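Local structure of Orf11 (Staphylococcus phage P68, 6O43) at residues G34-L40 with F73-W79; I23-V27 with I47-K52; F121-V126 with W156-Y160. The protein is a potential phage lysin that probably helps to break down the staphylococcal cell wall. One frame throughout, in Å; residues are numbered along the deposited sequence. Where two conformers were deposited one is given.

Interaction 1 (G34-L40 with F73-W79); sequences GRFNVWL and FSSGLGW. With I3C (5-amino-2,4,6-triiodobenzene-1,3-dicarboxylic acid), chain B.
The carbonyl oxygen of L77 takes two N-H groups from the guanidinium of R35. The bond from R35 NH2 to L77 O is 2.7 Å long, and the donor sits well above the carbonyl plane. The second, from R35 NE to L77 O, is weak. The R35 chain is extended from CG to NE, which carries the guanidinium past F73 to the loop. F73 CA lies over one guanidinium face. G78 O lies over the other, 3.0 Å from R35 CZ. Outside the two segments, E68 forms a salt bridge with R35 NH1. G72 O also accepts from NH1, and N81 OD1 from NH2.

Nearer the backbone, R35 CB makes a CH-pi contact with the six-membered ring of W79. W39 turns its edge to the same W79 face, with planes at 84° and W39 CZ3 3.4 Å from W79 NE1. That NE1 is bonded to Y89 O. V38 CG1 lies over the F73 ring. The W39 ring carries R35 CD on one face and the amino group of the bound I3C on the other, with I3C N13 3.4 Å from W39 CD2. One buried arginine on helix 34-38 thus holds an irregular loop mainly by the carbonyl of L77, beside an aromatic cluster.

Interaction 2 (I23-V27 with I47-K52); sequences IDQLV and IRQVLK
I23 faces L51 and V27 faces I47 where helix segments 23-27 and 47-52 pass each other, their axes 10.4 Å apart at closest and their directions at 131°. This is a steeply inclined pair, nearer to antiparallel than to parallel.

The apolar half of the contact is made by branched side chains. The I23 and L51 side chains lie alongside each other, pointing opposite ways. The end of I23 does the reaching: CG1 lies beside the backbone N and chi2 is fully extended, which sends CD1 along the L51 side chain. I23 CD1 is 3.8 Å from L51 CB, and it also touches the start of K52. L51 CD1 returns toward the first helix and meets L26 CB at 4.2 Å. V27 crosses I47 obliquely, and V27 CG2 is 4.2 Å from I47 CG2.

The polar half lies at the more exposed border. R48 runs out extended from CG to NE and brings its guanidinium to D24. R48 NH1 bonds D24 OD1 at 2.6 Å, fairly straight and nearly in the guanidinium plane. R48 NH2 adds a weak bond to D24 OD1. One carboxylate oxygen therefore takes both donors, and the two flat groups stand at 72° to each other. V27 CG2 sits over the centre of the guanidinium, 4.1 Å from R48 CZ. The methyl shields one face of the charged group, while the ion pair borders the apolar contact.

The start of helix 61-71 adjoins this pair: I23 and L26 rest on P61, and L26 also reaches T62. L26 touches W188 in a loop as well. On helix 44-57, I47 touches L40 and K31, while V50 packs on F64, Y89 and A93. Helix 44-57 thus lies among helices 23-30, 61-71 and 89-104.

Interaction 3 (F121-V126 with W156-Y160); sequences FVPQDV and WAAYY
F121 and W156 make the dense end of this contact, where F121 CZ lies over one face of the indole, 3.6 Å from W156 CE2. The two ring planes are 49° apart, so the pair is neither stacked nor edge-to-face. F121 holds its ring in the crowded position between the backbone N and the carbonyl carbon (chi1 67°). That swings it in toward the second segment. Its other border meets Y160: F121 CE1 is 3.7 Å from Y160 CE2, ring edge against ring edge. V122 wedges between W156 and Y160. V122 CG2 is 3.7 Å from W156 NE1, while V122 CG1 lies over the Y160 ring face. The indole N-H itself is bonded to W112 O.

The contact joins the beginning of one helix to the end of another. P123 holds the N-cap position of helix 124-136, and Y160 is the first residue to leave helical geometry after helix 152-159. With chi1 at -170°, Y160 CG stands opposite the backbone N, which lays the ring across this corner. V126 CG1 comes against it, 3.7 Å from Y160 CD1. Y168, on helix 166-169, touches both F121 and Y160.

Toward solvent the packing gives way to water. P123 is exposed, and its CD touches the phenol end, 3.6 Å from Y160 OH. No direct hydrogen bond crosses between the segments. One water donates to F121 O at 2.6 Å and is also bonded to Y160 OH. A second donates to V126 O and, at 3.3 Å, to Y159 O, bridging the two backbones.

Interactions 1 and 2 belong to one side of the chain and touch each other. In the chain, residues 34-40 come between the two helices that interaction 2 joins, and F36 and L40 pack on I47; V50 also meets L40 and W79. Their segments alternate along the sequence. Interaction 3 lies on the opposite side of the chain's centre, its nearest atoms about 17 Å from interaction 1 and about 21 Å from interaction 2. All three are partly buried. Interaction 1 sinks its arginine among carbonyls and aromatics, whereas interaction 2 keeps its ion pair at the exposed border, beside aliphatic packing. Interaction 3 has no charged link, and water supplies its polar bridges.

Interaction 1 (G34-L40 with F73-W79)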
loop_
_atom_site.group_PDB
_atom_site.type_symbol
_atom_site.label_atom_id
_atom_site.label_comp_id
_atom_site.label_asym_id
_atom_site.label_seq_id
_atom_site.Cartn_x
_atom_site.Cartn_y
_atom_site.Cartn_z
ATOM N N GLY A 34 1.309 -11.027 10.021
ATOM C CA GLY A 34 0.126 -11.156 9.186
ATOM C C GLY A 34 -0.191 -12.596 8.836
ATOM O O GLY A 34 -0.084 -13.507 9.666
ATOM N N ARG A 35 -0.588 -12.806 7.581
ATOM C CA ARG A 35 -0.984 -14.130 7.126
ATOM C C ARG A 35 0.200 -15.030 6.801
ATOM O O ARG A 35 0.010 -16.243 6.657
ATOM C CB ARG A 35 -1.912 -13.999 5.920
ATOM C CG ARG A 35 -3.266 -13.450 6.334
ATOM C CD ARG A 35 -4.068 -12.867 5.189
ATOM N NE ARG A 35 -5.279 -12.246 5.719
ATOM C CZ ARG A 35 -5.318 -11.034 6.258
ATOM N NH1 ARG A 35 -4.217 -10.298 6.324
ATOM N NH2 ARG A 35 -6.459 -10.552 6.732
ATOM N N PHE A 36 1.411 -14.481 6.689
ATOM C CA PHE A 36 2.580 -15.351 6.679
ATOM C C PHE A 36 2.638 -16.170 7.959
ATOM O O PHE A 36 3.136 -17.301 7.954
ATOM C CB PHE A 36 3.864 -14.534 6.496
ATOM C CG PHE A 36 3.856 -13.641 5.281
ATOM C CD1 PHE A 36 3.843 -14.182 4.007
ATOM C CD2 PHE A 36 3.885 -12.263 5.416
ATOM C CE1 PHE A 36 3.847 -13.367 2.888
ATOM C CE2 PHE A 36 3.891 -11.441 4.299
ATOM C CZ PHE A 36 3.873 -11.998 3.030
ATOM N N ASN A 37 2.092 -15.630 9.053
ATOM C CA ASN A 37 2.018 -16.335 10.329
ATOM C C ASN A 37 0.705 -17.104 10.479
ATOM O O ASN A 37 0.712 -18.320 10.695
ATOM C CB ASN A 37 2.188 -15.345 11.489
ATOM C CG ASN A 37 2.065 -16.013 12.850
ATOM O OD1 ASN A 37 2.564 -17.121 13.060
ATOM N ND2 ASN A 37 1.393 -15.344 13.782
ATOM N N VAL A 38 -0.430 -16.407 10.361
ATOM C CA VAL A 38 -1.712 -17.033 10.675
ATOM C C VAL A 38 -2.066 -18.100 9.644
ATOM O O VAL A 38 -2.564 -19.177 9.996
ATOM C CB VAL A 38 -2.820 -15.972 10.790
ATOM C CG1 VAL A 38 -4.175 -16.645 10.917
ATOM C CG2 VAL A 38 -2.566 -15.063 11.983
ATOM N N TRP A 39 -1.819 -17.826 8.363
ATOM C CA TRP A 39 -2.205 -18.762 7.310
ATOM C C TRP A 39 -1.124 -19.792 7.000
ATOM O O TRP A 39 -1.437 -20.969 6.793
ATOM C CB TRP A 39 -2.560 -18.005 6.028
ATOM C CG TRP A 39 -3.927 -17.386 6.025
ATOM C CD1 TRP A 39 -4.835 -17.379 7.044
ATOM C CD2 TRP A 39 -4.538 -16.681 4.935
ATOM N NE1 TRP A 39 -5.975 -16.706 6.657
ATOM C CE2 TRP A 39 -5.818 -16.271 5.367
ATOM C CE3 TRP A 39 -4.128 -16.358 3.636
ATOM C CZ2 TRP A 39 -6.690 -15.551 4.543
ATOM C CZ3 TRP A 39 -4.996 -15.642 2.819
ATOM C CH2 TRP A 39 -6.260 -15.249 3.276
ATOM N N LEU A 40 0.143 -19.386 6.955
ATOM C CA LEU A 40 1.221 -20.274 6.542
ATOM C C LEU A 40 2.083 -20.767 7.699
ATOM O O LEU A 40 3.040 -21.513 7.463
ATOM C CB LEU A 40 2.107 -19.571 5.506
ATOM C CG LEU A 40 1.414 -18.731 4.429
ATOM C CD1 LEU A 40 2.441 -18.165 3.457
ATOM C CD2 LEU A 40 0.349 -19.532 3.684
ATOM N N PHE A 73 -3.141 -9.480 10.373
ATOM C CA PHE A 73 -4.294 -10.332 10.128
ATOM C C PHE A 73 -5.569 -9.664 10.624
ATOM O O PHE A 73 -5.572 -8.995 11.660
ATOM C CB PHE A 73 -4.123 -11.686 10.819
ATOM C CG PHE A 73 -5.333 -12.568 10.713
ATOM C CD1 PHE A 73 -5.585 -13.282 9.549
ATOM C CD2 PHE A 73 -6.227 -12.671 11.774
ATOM C CE1 PHE A 73 -6.706 -14.092 9.446
ATOM C CE2 PHE A 73 -7.349 -13.478 11.687
ATOM C CZ PHE A 73 -7.593 -14.191 10.521
ATOM N N SER A 74 -6.659 -9.860 9.885
ATOM C CA SER A 74 -7.971 -9.370 10.292
ATOM C C SER A 74 -9.031 -10.361 9.843
ATOM O O SER A 74 -9.071 -10.745 8.671
ATOM C CB SER A 74 -8.258 -7.982 9.712
ATOM O OG SER A 74 -7.441 -7.002 10.331
ATOM N N SER A 75 -9.878 -10.773 10.782
ATOM C CA SER A 75 -10.949 -11.721 10.512
ATOM C C SER A 75 -11.697 -11.377 9.231
ATOM O O SER A 75 -12.107 -10.233 9.019
ATOM C CB SER A 75 -11.918 -11.739 11.699
ATOM O OG SER A 75 -13.136 -12.380 11.368
ATOM N N GLY A 76 -11.862 -12.383 8.372
ATOM C CA GLY A 76 -12.694 -12.280 7.198
ATOM C C GLY A 76 -12.010 -11.759 5.952
ATOM O O GLY A 76 -12.573 -11.889 4.859
ATOM N N LEU A 77 -10.819 -11.179 6.074
ATOM C CA LEU A 77 -10.171 -10.499 4.961
ATOM C C LEU A 77 -8.941 -11.268 4.493
ATOM O O LEU A 77 -8.239 -11.900 5.286
ATOM C CB LEU A 77 -9.767 -9.072 5.347
ATOM C CG LEU A 77 -10.868 -8.161 5.896
ATOM C CD1 LEU A 77 -10.272 -6.850 6.385
ATOM C CD2 LEU A 77 -11.938 -7.911 4.843
ATOM N N GLY A 78 -8.688 -11.204 3.190
ATOM C CA GLY A 78 -7.531 -11.848 2.607
ATOM C C GLY A 78 -6.277 -11.011 2.759
ATOM O O GLY A 78 -6.193 -10.107 3.594
ATOM N N TRP A 79 -5.288 -11.321 1.922
ATOM C CA TRP A 79 -3.997 -10.647 1.998
ATOM C C TRP A 79 -4.160 -9.132 1.931
ATOM O O TRP A 79 -4.986 -8.608 1.178
ATOM C CB TRP A 79 -3.082 -11.127 0.866
ATOM C CG TRP A 79 -2.614 -12.557 1.002
ATOM C CD1 TRP A 79 -3.143 -13.653 0.381
ATOM C CD2 TRP A 79 -1.517 -13.037 1.795
ATOM N NE1 TRP A 79 -2.450 -14.782 0.744
ATOM C CE2 TRP A 79 -1.450 -14.433 1.611
ATOM C CE3 TRP A 79 -0.589 -12.423 2.643
ATOM C CZ2 TRP A 79 -0.492 -15.225 2.243
ATOM C CZ3 TRP A 79 0.358 -13.208 3.271
ATOM C CH2 TRP A 79 0.400 -14.598 3.067
HETATM I I3 I3C B . -8.397 -18.757 2.930
HETATM I I2 I3C B . -4.346 -21.706 6.270
HETATM I I1 I3C B . -10.262 -22.308 7.481
HETATM O O8 I3C B . -11.160 -21.090 4.315
HETATM O O9 I3C B . -10.963 -19.217 5.414
HETATM C C10 I3C B . -7.004 -22.733 7.757
HETATM N N13 I3C B . -5.608 -19.798 4.003
HETATM C C1 I3C B . -9.000 -20.623 5.292
HETATM C C6 I3C B . -7.981 -20.072 4.529
HETATM C C5 I3C B . -6.664 -20.380 4.807
HETATM C C4 I3C B . -6.358 -21.236 5.847
HETATM C C3 I3C B . -7.368 -21.789 6.612
HETATM C C2 I3C B . -8.692 -21.483 6.336
HETATM C C7 I3C B . -10.459 -20.288 4.989
HETATM O O11 I3C B . -6.828 -22.274 8.917
HETATM O O12 I3C B . -6.875 -23.966 7.539
#

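Interaction 2 (I23-V27 with I47-K52)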
loop_
_atom_site.group_PDB
_atom_site.type_symbol
_atom_site.label_atom_id
_atom_site.label_comp_id
_atom_site.label_asym_id
_atom_site.label_seq_id
_atom_site.Cartn_x
_atom_site.Cartn_y
_atom_site.Cartn_z
ATOM N N ILE A 23 13.564 -11.426 -2.403
ATOM C CA ILE A 23 12.695 -12.366 -1.700
ATOM C C ILE A 23 13.469 -13.087 -0.603
ATOM O O ILE A 23 12.931 -13.355 0.479
ATOM C CB ILE A 23 12.058 -13.353 -2.696
ATOM C CG1 ILE A 23 10.969 -12.647 -3.511
ATOM C CG2 ILE A 23 11.503 -14.571 -1.965
ATOM C CD1 ILE A 23 10.275 -13.538 -4.519
ATOM N N ASP A 24 14.741 -13.409 -0.860
ATOM C CA ASP A 24 15.577 -14.009 0.177
ATOM C C ASP A 24 15.655 -13.113 1.406
ATOM O O ASP A 24 15.517 -13.584 2.539
ATOM C CB ASP A 24 16.981 -14.287 -0.363
ATOM C CG ASP A 24 17.053 -15.560 -1.174
ATOM O OD1 ASP A 24 16.164 -16.422 -1.009
ATOM O OD2 ASP A 24 18.008 -15.705 -1.968
ATOM N N GLN A 25 15.884 -11.816 1.198
ATOM C CA GLN A 25 15.932 -10.890 2.321
ATOM C C GLN A 25 14.567 -10.732 2.980
ATOM O O GLN A 25 14.490 -10.502 4.192
ATOM C CB GLN A 25 16.462 -9.533 1.854
ATOM C CG GLN A 25 17.912 -9.580 1.387
ATOM C CD GLN A 25 18.300 -8.372 0.558
ATOM O OE1 GLN A 25 17.659 -8.061 -0.446
ATOM N NE2 GLN A 25 19.354 -7.682 0.977
ATOM N N LEU A 26 13.486 -10.878 2.209
ATOM C CA LEU A 26 12.151 -10.621 2.744
ATOM C C LEU A 26 11.674 -11.753 3.646
ATOM O O LEU A 26 11.062 -11.499 4.688
ATOM C CB LEU A 26 11.158 -10.398 1.598
ATOM C CG LEU A 26 11.248 -9.067 0.844
ATOM C CD1 LEU A 26 10.283 -9.044 -0.336
ATOM C CD2 LEU A 26 10.969 -7.899 1.783
ATOM N N VAL A 27 11.949 -13.007 3.274
ATOM C CA VAL A 27 11.328 -14.138 3.970
ATOM C C VAL A 27 11.566 -14.090 5.475
ATOM O O VAL A 27 10.584 -14.116 6.233
ATOM C CB VAL A 27 11.790 -15.467 3.344
ATOM C CG1 VAL A 27 11.211 -16.636 4.126
ATOM C CG2 VAL A 27 11.369 -15.535 1.884
ATOM N N ILE A 47 5.888 -19.169 2.049
ATOM C CA ILE A 47 6.105 -17.729 1.922
ATOM C C ILE A 47 6.737 -17.408 0.572
ATOM O O ILE A 47 6.295 -16.501 -0.142
ATOM C CB ILE A 47 6.962 -17.210 3.090
ATOM C CG1 ILE A 47 6.221 -17.381 4.418
ATOM C CG2 ILE A 47 7.343 -15.758 2.868
ATOM C CD1 ILE A 47 7.051 -17.002 5.635
ATOM N N ARG A 48 7.777 -18.161 0.199
ATOM C CA ARG A 48 8.391 -17.982 -1.114
ATOM C C ARG A 48 7.394 -18.216 -2.234
ATOM O O ARG A 48 7.384 -17.486 -3.229
ATOM C CB ARG A 48 9.572 -18.933 -1.283
ATOM C CG ARG A 48 10.782 -18.538 -0.506
ATOM C CD ARG A 48 11.851 -19.619 -0.570
ATOM N NE ARG A 48 12.864 -19.366 0.441
ATOM C CZ ARG A 48 13.804 -18.437 0.327
ATOM N NH1 ARG A 48 13.864 -17.685 -0.764
ATOM N NH2 ARG A 48 14.679 -18.261 1.305
ATOM N N GLN A 49 6.580 -19.264 -2.111
ATOM C CA GLN A 49 5.550 -19.534 -3.104
ATOM C C GLN A 49 4.654 -18.317 -3.303
ATOM O O GLN A 49 4.351 -17.926 -4.436
ATOM C CB GLN A 49 4.735 -20.751 -2.667
ATOM C CG GLN A 49 3.758 -21.265 -3.699
ATOM C CD GLN A 49 2.773 -22.250 -3.106
ATOM O OE1 GLN A 49 2.511 -22.233 -1.902
ATOM N NE2 GLN A 49 2.224 -23.119 -3.947
ATOM N N VAL A 50 4.239 -17.690 -2.201
ATOM C CA VAL A 50 3.360 -16.527 -2.279
ATOM C C VAL A 50 4.079 -15.353 -2.932
ATOM O O VAL A 50 3.572 -14.744 -3.881
ATOM C CB VAL A 50 2.842 -16.160 -0.878
ATOM C CG1 VAL A 50 2.214 -14.778 -0.892
ATOM C CG2 VAL A 50 1.850 -17.209 -0.395
ATOM N N LEU A 51 5.272 -15.022 -2.440
ATOM C CA LEU A 51 5.994 -13.868 -2.966
ATOM C C LEU A 51 6.322 -14.045 -4.445
ATOM O O LEU A 51 6.158 -13.115 -5.241
ATOM C CB LEU A 51 7.263 -13.633 -2.149
ATOM C CG LEU A 51 6.974 -13.280 -0.689
ATOM C CD1 LEU A 51 8.262 -13.027 0.081
ATOM C CD2 LEU A 51 6.046 -12.071 -0.623
ATOM N N LYS A 52 6.800 -15.230 -4.831
ATOM C CA LYS A 52 7.049 -15.493 -6.246
ATOM C C LYS A 52 5.781 -15.304 -7.074
ATOM O O LYS A 52 5.831 -14.774 -8.189
ATOM C CB LYS A 52 7.597 -16.909 -6.429
ATOM C CG LYS A 52 9.013 -17.121 -5.920
ATOM C CD LYS A 52 9.482 -18.538 -6.227
ATOM C CE LYS A 52 9.201 -18.898 -7.681
ATOM N NZ LYS A 52 9.776 -20.224 -8.059
#

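Interaction 3 (F121-V126 with W156-Y160)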
loop_
_atom_site.group_PDB
_atom_site.type_symbol
_atom_site.label_atom_id
_atom_site.label_comp_id
_atom_site.label_asym_id
_atom_site.label_seq_id
_atom_site.Cartn_x
_atom_site.Cartn_y
_atom_site.Cartn_z
ATOM N N PHE A 121 -12.911 19.608 5.695
ATOM C CA PHE A 121 -11.884 20.308 6.458
ATOM C C PHE A 121 -10.564 20.503 5.725
ATOM O O PHE A 121 -9.750 21.301 6.195
ATOM C CB PHE A 121 -11.600 19.564 7.770
ATOM C CG PHE A 121 -10.957 18.218 7.575
ATOM C CD1 PHE A 121 -9.576 18.096 7.510
ATOM C CD2 PHE A 121 -11.732 17.077 7.452
ATOM C CE1 PHE A 121 -8.978 16.855 7.326
ATOM C CE2 PHE A 121 -11.143 15.834 7.268
ATOM C CZ PHE A 121 -9.764 15.724 7.207
ATOM N N VAL A 122 -10.306 19.808 4.625
ATOM C CA VAL A 122 -8.999 19.955 3.973
ATOM C C VAL A 122 -8.929 21.317 3.288
ATOM O O VAL A 122 -9.823 21.657 2.492
ATOM C CB VAL A 122 -8.766 18.821 2.976
ATOM C CG1 VAL A 122 -7.405 18.983 2.312
ATOM C CG2 VAL A 122 -8.851 17.471 3.683
ATOM N N PRO A 123 -7.906 22.125 3.569
ATOM C CA PRO A 123 -7.814 23.451 2.953
ATOM C C PRO A 123 -7.880 23.376 1.434
ATOM O O PRO A 123 -7.432 22.407 0.816
ATOM C CB PRO A 123 -6.455 23.971 3.435
ATOM C CG PRO A 123 -6.240 23.268 4.734
ATOM C CD PRO A 123 -6.840 21.896 4.560
ATOM N N GLN A 124 -8.448 24.425 0.837
ATOM C CA GLN A 124 -8.668 24.437 -0.606
ATOM C C GLN A 124 -7.351 24.337 -1.368
ATOM O O GLN A 124 -7.225 23.550 -2.313
ATOM C CB GLN A 124 -9.433 25.701 -1.005
ATOM C CG GLN A 124 -10.052 25.634 -2.386
ATOM C CD GLN A 124 -10.970 24.437 -2.549
ATOM O OE1 GLN A 124 -11.844 24.188 -1.714
ATOM N NE2 GLN A 124 -10.766 23.676 -3.619
ATOM N N ASP A 125 -6.350 25.127 -0.973
ATOM C CA ASP A 125 -5.076 25.085 -1.685
ATOM C C ASP A 125 -4.395 23.729 -1.543
ATOM O O ASP A 125 -3.647 23.314 -2.436
ATOM C CB ASP A 125 -4.163 26.211 -1.199
ATOM C CG ASP A 125 -4.612 27.574 -1.692
ATOM O OD1 ASP A 125 -5.683 27.655 -2.329
ATOM O OD2 ASP A 125 -3.891 28.565 -1.448
ATOM N N VAL A 126 -4.644 23.021 -0.439
ATOM C CA VAL A 126 -4.131 21.663 -0.304
ATOM C C VAL A 126 -4.826 20.735 -1.291
ATOM O O VAL A 126 -4.182 19.903 -1.944
ATOM C CB VAL A 126 -4.289 21.170 1.146
ATOM C CG1 VAL A 126 -4.142 19.657 1.206
ATOM C CG2 VAL A 126 -3.262 21.839 2.048
ATOM N N TRP A 156 -5.843 11.372 2.378
ATOM C CA TRP A 156 -5.219 12.102 3.477
ATOM C C TRP A 156 -3.799 11.611 3.730
ATOM O O TRP A 156 -2.884 12.417 3.933
ATOM C CB TRP A 156 -6.060 11.965 4.744
ATOM C CG TRP A 156 -7.434 12.543 4.632
ATOM C CD1 TRP A 156 -7.832 13.591 3.846
ATOM C CD2 TRP A 156 -8.602 12.102 5.332
ATOM N NE1 TRP A 156 -9.174 13.829 4.020
ATOM C CE2 TRP A 156 -9.671 12.929 4.926
ATOM C CE3 TRP A 156 -8.848 11.091 6.267
ATOM C CZ2 TRP A 156 -10.963 12.770 5.418
ATOM C CZ3 TRP A 156 -10.134 10.938 6.755
ATOM C CH2 TRP A 156 -11.174 11.773 6.329
ATOM N N ALA A 157 -3.596 10.291 3.725
ATOM C CA ALA A 157 -2.264 9.752 3.982
ATOM C C ALA A 157 -1.260 10.242 2.948
ATOM O O ALA A 157 -0.105 10.528 3.281
ATOM C CB ALA A 157 -2.301 8.223 4.000
ATOM N N ALA A 158 -1.682 10.351 1.689
ATOM C CA ALA A 158 -0.759 10.745 0.628
ATOM C C ALA A 158 -0.544 12.255 0.582
ATOM O O ALA A 158 0.575 12.716 0.330
ATOM C CB ALA A 158 -1.276 10.249 -0.724
ATOM N N TYR A 159 -1.598 13.039 0.832
ATOM C CA TYR A 159 -1.596 14.463 0.516
ATOM C C TYR A 159 -1.913 15.393 1.682
ATOM O O TYR A 159 -1.711 16.605 1.542
ATOM C CB TYR A 159 -2.604 14.750 -0.608
ATOM C CG TYR A 159 -2.208 14.201 -1.959
ATOM C CD1 TYR A 159 -0.923 14.390 -2.462
ATOM C CD2 TYR A 159 -3.120 13.496 -2.734
ATOM C CE1 TYR A 159 -0.562 13.895 -3.707
ATOM C CE2 TYR A 159 -2.771 12.999 -3.974
ATOM C CZ TYR A 159 -1.496 13.201 -4.456
ATOM O OH TYR A 159 -1.151 12.704 -5.692
ATOM N N TYR A 160 -2.418 14.888 2.802
ATOM C CA TYR A 160 -2.750 15.744 3.936
ATOM C C TYR A 160 -2.800 14.895 5.200
ATOM O O TYR A 160 -3.883 14.654 5.750
ATOM C CB TYR A 160 -4.080 16.466 3.705
ATOM C CG TYR A 160 -4.384 17.547 4.724
ATOM C CD1 TYR A 160 -3.633 18.715 4.776
ATOM C CD2 TYR A 160 -5.431 17.403 5.628
ATOM C CE1 TYR A 160 -3.912 19.706 5.702
ATOM C CE2 TYR A 160 -5.714 18.387 6.557
ATOM C CZ TYR A 160 -4.951 19.533 6.587
ATOM O OH TYR A 160 -5.230 20.512 7.509
HETATM O O HOH W 1 -8.065 21.204 8.217
HETATM O O HOH W 2 -1.871 18.149 -1.330
#